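Local coordinates for protein benzyl alcohol dehydrogenase (PDB 1F8F) that probably oxidises benzyl alcohol and related aromatic alcohols to aldehydes, as an NAD-dependent, zinc-containing member of the alcohol dehydrogenase family, at residues A[195-200]-A[219-224]. Sequence-based numbering, arbitrary orientation.
With NAD (nicotinamide-adenine-dinucleotide), chain F.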
ATOM      1  N   VAL A 195      19.356  -6.147   7.830  1.00 27.55           N
ATOM      2  CA  VAL A 195      20.650  -5.858   8.482  1.00 26.95           C
ATOM      3  C   VAL A 195      20.492  -4.585   9.321  1.00 25.66           C
ATOM      4  O   VAL A 195      19.904  -3.636   8.812  1.00 22.83           O
ATOM      5  CB  VAL A 195      21.841  -5.589   7.521  1.00 28.35           C
ATOM      6  CG1 VAL A 195      21.541  -4.476   6.501  1.00 22.72           C
ATOM      7  CG2 VAL A 195      23.144  -5.197   8.253  1.00 25.55           C
ATOM      8  N   THR A 196      21.093  -4.567  10.522  1.00 23.08           N
ATOM      9  CA  THR A 196      21.120  -3.321  11.269  1.00 20.71           C
ATOM     10  C   THR A 196      22.525  -2.705  11.298  1.00 24.50           C
ATOM     11  O   THR A 196      23.372  -3.378  11.990  1.00 23.78           O
ATOM     12  CB  THR A 196      20.635  -3.368  12.716  1.00 21.73           C
ATOM     13  OG1 THR A 196      20.923  -2.030  13.251  1.00 23.70           O
ATOM     14  CG2 THR A 196      21.251  -4.390  13.631  1.00 14.98           C
ATOM     15  N   TRP A 197      22.758  -1.537  10.752  1.00 20.40           N
ATOM     16  CA  TRP A 197      24.107  -0.958  10.890  1.00 23.89           C
ATOM     17  C   TRP A 197      24.206  -0.286  12.243  1.00 23.88           C
ATOM     18  O   TRP A 197      23.627   0.771  12.558  1.00 23.68           O
ATOM     19  CB  TRP A 197      24.256   0.011   9.684  1.00 24.36           C
ATOM     20  CG  TRP A 197      24.341  -0.624   8.325  1.00 24.43           C
ATOM     21  CD1 TRP A 197      23.282  -0.930   7.494  1.00 23.06           C
ATOM     22  CD2 TRP A 197      25.535  -1.032   7.634  1.00 24.02           C
ATOM     23  NE1 TRP A 197      23.775  -1.523   6.347  1.00 23.92           N
ATOM     24  CE2 TRP A 197      25.143  -1.610   6.413  1.00 24.42           C
ATOM     25  CE3 TRP A 197      26.904  -0.968   7.922  1.00 24.35           C
ATOM     26  CZ2 TRP A 197      26.050  -2.074   5.450  1.00 24.94           C
ATOM     27  CZ3 TRP A 197      27.809  -1.475   7.026  1.00 24.40           C
ATOM     28  CH2 TRP A 197      27.379  -1.979   5.768  1.00 26.33           C
ATOM     29  N   GLY A 198      25.031  -0.828  13.160  1.00 25.26           N
ATOM     30  CA  GLY A 198      25.219  -0.259  14.505  1.00 23.52           C
ATOM     31  C   GLY A 198      24.425  -1.140  15.476  1.00 24.61           C
ATOM     32  O   GLY A 198      23.251  -1.448  15.183  1.00 26.33           O
ATOM     33  N   ALA A 199      25.035  -1.651  16.535  1.00 22.18           N
ATOM     34  CA  ALA A 199      24.390  -2.592  17.427  1.00 20.79           C
ATOM     35  C   ALA A 199      24.240  -2.054  18.848  1.00 21.46           C
ATOM     36  O   ALA A 199      24.502  -2.791  19.811  1.00 21.71           O
ATOM     37  CB  ALA A 199      25.178  -3.917  17.495  1.00 22.70           C
ATOM     38  N   GLY A 200      23.696  -0.877  18.986  1.00 22.38           N
ATOM     39  CA  GLY A 200      23.442  -0.170  20.226  1.00 21.98           C
ATOM     40  C   GLY A 200      22.021  -0.509  20.657  1.00 25.93           C
ATOM     41  O   GLY A 200      21.480  -1.435  20.048  1.00 27.42           O
ATOM     42  N   ILE A 219      21.160  -9.759  10.321  1.00 22.75           N
ATOM     43  CA  ILE A 219      22.542  -9.372  10.392  1.00 25.00           C
ATOM     44  C   ILE A 219      22.768  -8.153  11.258  1.00 27.19           C
ATOM     45  O   ILE A 219      21.891  -7.280  11.311  1.00 26.47           O
ATOM     46  CB  ILE A 219      23.094  -9.128   8.960  1.00 26.59           C
ATOM     47  CG1 ILE A 219      22.917 -10.343   8.032  1.00 27.19           C
ATOM     48  CG2 ILE A 219      24.520  -8.676   9.021  1.00 24.81           C
ATOM     49  CD1 ILE A 219      23.344 -10.137   6.587  1.00 26.19           C
ATOM     50  N   ALA A 220      23.915  -8.156  11.963  1.00 25.85           N
ATOM     51  CA  ALA A 220      24.291  -6.996  12.759  1.00 26.98           C
ATOM     52  C   ALA A 220      25.767  -6.645  12.500  1.00 28.89           C
ATOM     53  O   ALA A 220      26.587  -7.555  12.526  1.00 26.29           O
ATOM     54  CB  ALA A 220      24.040  -7.247  14.235  1.00 25.67           C
ATOM     55  N   VAL A 221      26.073  -5.386  12.217  1.00 29.83           N
ATOM     56  CA  VAL A 221      27.370  -4.811  11.926  1.00 31.82           C
ATOM     57  C   VAL A 221      27.743  -3.746  12.971  1.00 32.49           C
ATOM     58  O   VAL A 221      26.897  -2.957  13.386  1.00 30.32           O
ATOM     59  CB  VAL A 221      27.363  -4.108  10.546  1.00 33.01           C
ATOM     60  CG1 VAL A 221      28.712  -3.560  10.108  1.00 31.42           C
ATOM     61  CG2 VAL A 221      26.789  -4.995   9.430  1.00 31.86           C
ATOM     62  N   ASP A 222      28.923  -3.841  13.616  1.00 32.33           N
ATOM     63  CA  ASP A 222      29.374  -2.845  14.592  1.00 32.65           C
ATOM     64  C   ASP A 222      30.906  -2.835  14.674  1.00 34.01           C
ATOM     65  O   ASP A 222      31.576  -3.657  14.036  1.00 31.93           O
ATOM     66  CB  ASP A 222      28.873  -3.031  16.031  1.00 27.69           C
ATOM     67  CG  ASP A 222      28.733  -1.816  16.876  1.00 27.07           C
ATOM     68  OD1 ASP A 222      29.766  -1.213  17.284  1.00 30.49           O
ATOM     69  OD2 ASP A 222      27.623  -1.319  17.256  1.00 26.84           O
ATOM     70  N   ILE A 223      31.471  -2.027  15.582  1.00 36.65           N
ATOM     71  CA  ILE A 223      32.888  -2.052  15.848  1.00 38.53           C
ATOM     72  C   ILE A 223      33.259  -2.486  17.288  1.00 40.63           C
ATOM     73  O   ILE A 223      34.456  -2.541  17.583  1.00 39.76           O
ATOM     74  CB  ILE A 223      33.754  -0.816  15.636  1.00 38.67           C
ATOM     75  CG1 ILE A 223      33.137   0.449  16.261  1.00 36.97           C
ATOM     76  CG2 ILE A 223      33.953  -0.589  14.133  1.00 38.64           C
ATOM     77  CD1 ILE A 223      34.082   1.624  16.151  1.00 35.92           C
ATOM     78  N   VAL A 224      32.313  -2.672  18.193  1.00 40.05           N
ATOM     79  CA  VAL A 224      32.651  -3.092  19.577  1.00 37.11           C
ATOM     80  C   VAL A 224      32.259  -4.567  19.668  1.00 35.58           C
ATOM     81  O   VAL A 224      31.058  -4.842  19.423  1.00 33.85           O
ATOM     82  CB  VAL A 224      31.860  -2.266  20.583  1.00 38.38           C
ATOM     83  CG1 VAL A 224      32.076  -2.721  22.015  1.00 37.06           C
ATOM     84  CG2 VAL A 224      32.179  -0.776  20.373  1.00 37.20           C
TER
HETATM   85  PA  NAD F 375      24.245   3.801  20.952  1.00 46.37           P
HETATM   86  O1A NAD F 375      23.695   2.916  22.027  1.00 44.19           O
HETATM   87  O2A NAD F 375      25.439   4.599  21.266  1.00 44.45           O
HETATM   88  O5B NAD F 375      24.385   2.996  19.592  1.00 47.34           O
HETATM   89  C5B NAD F 375      25.046   3.314  18.343  1.00 50.03           C
HETATM   90  C4B NAD F 375      26.060   2.241  17.975  1.00 50.64           C
HETATM   91  O4B NAD F 375      26.794   2.670  16.779  1.00 51.73           O
HETATM   92  C3B NAD F 375      27.131   1.899  19.026  1.00 50.24           C
HETATM   93  O3B NAD F 375      27.011   0.562  19.493  1.00 47.30           O
HETATM   94  C2B NAD F 375      28.478   2.067  18.329  1.00 50.76           C
HETATM   95  O2B NAD F 375      29.437   1.035  18.595  1.00 49.44           O
HETATM   96  C1B NAD F 375      28.062   2.045  16.848  1.00 52.24           C
HETATM   97  N9A NAD F 375      28.977   2.737  15.947  1.00 53.28           N
HETATM   98  C8A NAD F 375      29.445   4.024  16.011  1.00 54.10           C
HETATM   99  N7A NAD F 375      30.272   4.328  15.010  1.00 54.32           N
HETATM  100  C5A NAD F 375      30.346   3.158  14.274  1.00 54.44           C
HETATM  101  C6A NAD F 375      31.049   2.815  13.105  1.00 54.81           C
HETATM  102  N6A NAD F 375      31.842   3.631  12.416  1.00 55.88           N
HETATM  103  N1A NAD F 375      30.884   1.556  12.624  1.00 54.60           N
HETATM  104  C2A NAD F 375      30.072   0.690  13.305  1.00 53.81           C
HETATM  105  N3A NAD F 375      29.381   0.912  14.384  1.00 53.41           N
HETATM  106  C4A NAD F 375      29.565   2.167  14.833  1.00 53.26           C
HETATM  107  O3  NAD F 375      23.024   4.802  20.546  1.00 46.51           O
HETATM  108  PN  NAD F 375      21.481   4.413  20.447  1.00 46.55           P
HETATM  109  O1N NAD F 375      21.313   3.078  19.844  1.00 47.16           O
HETATM  110  O2N NAD F 375      20.866   4.544  21.776  1.00 47.84           O
HETATM  111  O5D NAD F 375      20.992   5.604  19.452  1.00 50.15           O
HETATM  112  C5D NAD F 375      21.244   5.478  18.043  1.00 51.48           C
HETATM  113  C4D NAD F 375      21.183   6.747  17.274  1.00 53.76           C
HETATM  114  O4D NAD F 375      19.822   7.089  16.857  1.00 53.56           O
HETATM  115  C3D NAD F 375      21.821   8.048  17.773  1.00 53.88           C
HETATM  116  O3D NAD F 375      22.221   8.829  16.630  1.00 54.37           O
HETATM  117  C2D NAD F 375      20.586   8.734  18.374  1.00 54.07           C
HETATM  118  O2D NAD F 375      20.765  10.112  18.666  1.00 54.23           O
HETATM  119  C1D NAD F 375      19.660   8.480  17.175  1.00 53.90           C
HETATM  120  N1N NAD F 375      18.262   8.597  17.575  1.00 52.71           N
HETATM  121  C2N NAD F 375      17.386   8.900  16.583  1.00 51.52           C
HETATM  122  C3N NAD F 375      16.042   8.968  16.896  1.00 49.08           C
HETATM  123  C7N NAD F 375      14.936   9.289  15.831  1.00 46.25           C
HETATM  124  O7N NAD F 375      13.761   9.366  16.188  1.00 38.94           O
HETATM  125  N7N NAD F 375      15.399   9.458  14.541  1.00 44.05           N
HETATM  126  C4N NAD F 375      15.583   8.693  18.218  1.00 50.33           C
HETATM  127  C5N NAD F 375      16.491   7.867  18.916  1.00 51.45           C
HETATM  128  C6N NAD F 375      17.847   7.780  18.673  1.00 52.04           C
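Asp222 and Ala199 meet where two neighbouring parallel strands of the Rossmann fold end; Asp222 grips the adenosine ribose of NAD with its carboxylate while Ala199 N holds one of its oxygens. Strands 193-197 and 217-222 are joined through helix 201-213 in a beta-alpha-beta unit, and the axes of their short segments come within 4.7 Å at an angle of 15°. Three backbone bonds tie them: Thr196 N to Ile219 O, Gly198 N to Val221 O at 2.8 Å, and a weak one from Val221 N to Thr196 O.

On one face of the sheet, Val195 CG2 packs against both Ile219 CG2 and Val221 CG2, 3.8 Å from each. Val221 has its CG1 anti to the backbone N (chi1 -176°), which lays that methyl alongside the six-membered ring of Trp197, 3.8 Å from CZ3. Its other methyl, CG2, sits over a face of the same indole, displaced toward the rim, as does CG2 of Val195. Ile251, from helix 247-254, touches Val195 and Trp197 on this side. The other face carries the smaller pair Thr196 and Ala220; Thr196 turns OG1 toward its own loop and bonds Gly198 O in the carbonyl plane.

Beyond the strands, Gly198 and Gly200 fit the GxGxxG pattern of dinucleotide-binding Rossmann folds, and Gly200 CA passes close to NAD O5B before helix 201-213 starts. Both carboxylate oxygens of Asp222 are engaged. OD1 takes NAD O2B at 2.6 Å and the amides of Ile223 and Val224, the latter closing an Asx turn, which together should fix the rotation of the carboxylate. OD2 accepts NAD O3B and, through its anti lone pair, Ala199 N at 2.7 Å, with Ala199 CB resting 3.6 Å from the same oxygen.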